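Local coordinates for M64R (Myxoma virus, PDB 5CZ3), which belongs to the C7 family of poxvirus host-range proteins and probably helps the virus multiply in different cell types, at residues 39-42 against 43-47. Numbering follows the deposited sequence.
Sequences LKTA and TCKYI
Thr41 OG1 donates a hydrogen bond of 2.8 Å to Thr43 O, bridging the turn that joins strand 34-40 to strand 45-54. The angle at the acceptor, C=O...OG1, is 130°, and the hydroxyl is tilted 18° from the carbonyl plane. Placing OG1 anti to the backbone N (chi1 -176°) aims the hydroxyl across the turn, while Thr41 CG2 lies 3.6 Å from Thr43 O. The Lys45 chain, bent at chi3, passes beside this hydroxyl with CE 3.4 Å from Thr41 OG1; its NZ is hydrogen-bonded to Thr122 OG1 and forms a salt bridge with Asp123. Deeper in, Leu39 and Ile47 are both buried and meet tip to tip, CD1 to CD1 at 3.7 Å, although their CA atoms stand 9.3 Å apart. Ala42 and Thr43, by contrast, form the solvent side: both are exposed, and the CB bond of Thr43 points away from 39-42 overall, though Thr43 CB still touches Ala42 C at 3.5 Å. The two strands belong to different sheets of the beta-sandwich, so the turn is an inter-sheet connection rather than a hairpin, and Leu39 with Ile47 packs between the layers. Backbone hydrogen bonds join Leu39 to Ala99 on strand 99-104, the antiparallel neighbour of strand 34-40, and Ile47 to Ile93 on strand 87-95.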
ATOM      1  N   LEU A  39      -2.096  11.991  -2.470  1.00 53.54           N
ATOM      2  CA  LEU A  39      -1.805  12.160  -3.886  1.00 52.07           C
ATOM      3  C   LEU A  39      -2.078  13.594  -4.317  1.00 53.46           C
ATOM      4  O   LEU A  39      -3.196  14.090  -4.181  1.00 55.06           O
ATOM      5  CB  LEU A  39      -2.634  11.187  -4.723  1.00 50.80           C
ATOM      6  CG  LEU A  39      -2.439   9.702  -4.414  1.00 48.25           C
ATOM      7  CD1 LEU A  39      -3.608   8.891  -4.946  1.00 47.47           C
ATOM      8  CD2 LEU A  39      -1.129   9.209  -5.006  1.00 47.37           C
ATOM      9  N   LYS A  40      -1.051  14.262  -4.828  1.00 52.92           N
ATOM     10  CA  LYS A  40      -1.203  15.632  -5.297  1.00 55.40           C
ATOM     11  C   LYS A  40      -1.115  15.668  -6.821  1.00 55.39           C
ATOM     12  O   LYS A  40      -0.168  15.140  -7.406  1.00 53.91           O
ATOM     13  CB  LYS A  40      -0.142  16.546  -4.672  1.00 55.91           C
ATOM     14  CG  LYS A  40      -0.178  16.650  -3.139  1.00 54.49           C
ATOM     15  N   THR A  41      -2.108  16.277  -7.462  1.00 65.85           N
ATOM     16  CA  THR A  41      -2.108  16.402  -8.918  1.00 64.37           C
ATOM     17  C   THR A  41      -2.796  17.681  -9.391  1.00 67.51           C
ATOM     18  O   THR A  41      -3.746  18.158  -8.772  1.00 68.51           O
ATOM     19  CB  THR A  41      -2.788  15.193  -9.595  1.00 60.22           C
ATOM     20  OG1 THR A  41      -2.679  15.317 -11.018  1.00 60.12           O
ATOM     21  CG2 THR A  41      -4.257  15.104  -9.207  1.00 59.60           C
ATOM     22  N   ALA A  42      -2.302  18.229 -10.496  1.00 69.00           N
ATOM     23  CA  ALA A  42      -2.878  19.434 -11.078  1.00 72.98           C
ATOM     24  C   ALA A  42      -3.708  19.100 -12.313  1.00 71.29           C
ATOM     25  O   ALA A  42      -4.482  19.926 -12.795  1.00 74.19           O
ATOM     26  CB  ALA A  42      -1.783  20.431 -11.427  1.00 70.33           C
ATOM     27  N   THR A  43      -3.537  17.882 -12.820  1.00 66.72           N
ATOM     28  CA  THR A  43      -4.265  17.431 -14.001  1.00 65.37           C
ATOM     29  C   THR A  43      -5.123  16.208 -13.692  1.00 62.00           C
ATOM     30  O   THR A  43      -4.953  15.558 -12.660  1.00 60.01           O
ATOM     31  CB  THR A  43      -3.307  17.087 -15.160  1.00 64.22           C
ATOM     32  OG1 THR A  43      -2.453  16.003 -14.775  1.00 60.86           O
ATOM     33  CG2 THR A  43      -2.454  18.291 -15.526  1.00 68.04           C
ATOM     34  N   CYS A  44      -6.042  15.900 -14.600  1.00 62.06           N
ATOM     35  CA  CYS A  44      -6.922  14.748 -14.455  1.00 59.93           C
ATOM     36  C   CYS A  44      -6.223  13.499 -14.978  1.00 58.28           C
ATOM     37  O   CYS A  44      -5.812  13.457 -16.137  1.00 59.41           O
ATOM     38  CB  CYS A  44      -8.231  14.984 -15.209  1.00 61.61           C
ATOM     39  SG  CYS A  44      -9.214  16.354 -14.554  1.00107.38           S
ATOM     40  N   LYS A  45      -6.076  12.485 -14.132  1.00 56.45           N
ATOM     41  CA  LYS A  45      -5.346  11.289 -14.540  1.00 54.71           C
ATOM     42  C   LYS A  45      -5.826  10.024 -13.843  1.00 50.27           C
ATOM     43  O   LYS A  45      -6.564  10.078 -12.859  1.00 49.56           O
ATOM     44  CB  LYS A  45      -3.848  11.471 -14.278  1.00 56.36           C
ATOM     45  CG  LYS A  45      -3.490  11.578 -12.805  1.00 57.00           C
ATOM     46  CD  LYS A  45      -2.008  11.845 -12.608  1.00 58.29           C
ATOM     47  CE  LYS A  45      -1.576  13.116 -13.322  1.00 62.94           C
ATOM     48  NZ  LYS A  45      -0.143  13.433 -13.072  1.00 66.41           N
ATOM     49  N   TYR A  46      -5.399   8.883 -14.373  1.00 47.29           N
ATOM     50  CA  TYR A  46      -5.639   7.597 -13.737  1.00 44.37           C
ATOM     51  C   TYR A  46      -4.396   7.168 -12.968  1.00 43.23           C
ATOM     52  O   TYR A  46      -3.293   7.170 -13.512  1.00 43.67           O
ATOM     53  CB  TYR A  46      -6.011   6.534 -14.774  1.00 42.51           C
ATOM     54  CG  TYR A  46      -7.409   6.666 -15.333  1.00 43.15           C
ATOM     55  CD1 TYR A  46      -8.490   6.062 -14.703  1.00 42.30           C
ATOM     56  CD2 TYR A  46      -7.650   7.385 -16.496  1.00 45.09           C
ATOM     57  CE1 TYR A  46      -9.769   6.174 -15.212  1.00 44.09           C
ATOM     58  CE2 TYR A  46      -8.926   7.502 -17.013  1.00 46.71           C
ATOM     59  CZ  TYR A  46      -9.983   6.894 -16.367  1.00 46.27           C
ATOM     60  OH  TYR A  46     -11.257   7.006 -16.876  1.00 48.47           O
ATOM     61  N   ILE A  47      -4.574   6.806 -11.704  1.00 42.39           N
ATOM     62  CA  ILE A  47      -3.460   6.342 -10.890  1.00 41.92           C
ATOM     63  C   ILE A  47      -3.592   4.850 -10.611  1.00 41.06           C
ATOM     64  O   ILE A  47      -4.576   4.402 -10.022  1.00 40.52           O
ATOM     65  CB  ILE A  47      -3.369   7.111  -9.562  1.00 42.90           C
ATOM     66  CG1 ILE A  47      -3.218   8.608  -9.830  1.00 44.96           C
ATOM     67  CG2 ILE A  47      -2.199   6.607  -8.734  1.00 42.28           C
ATOM     68  CD1 ILE A  47      -3.212   9.452  -8.581  1.00 46.78           C
TER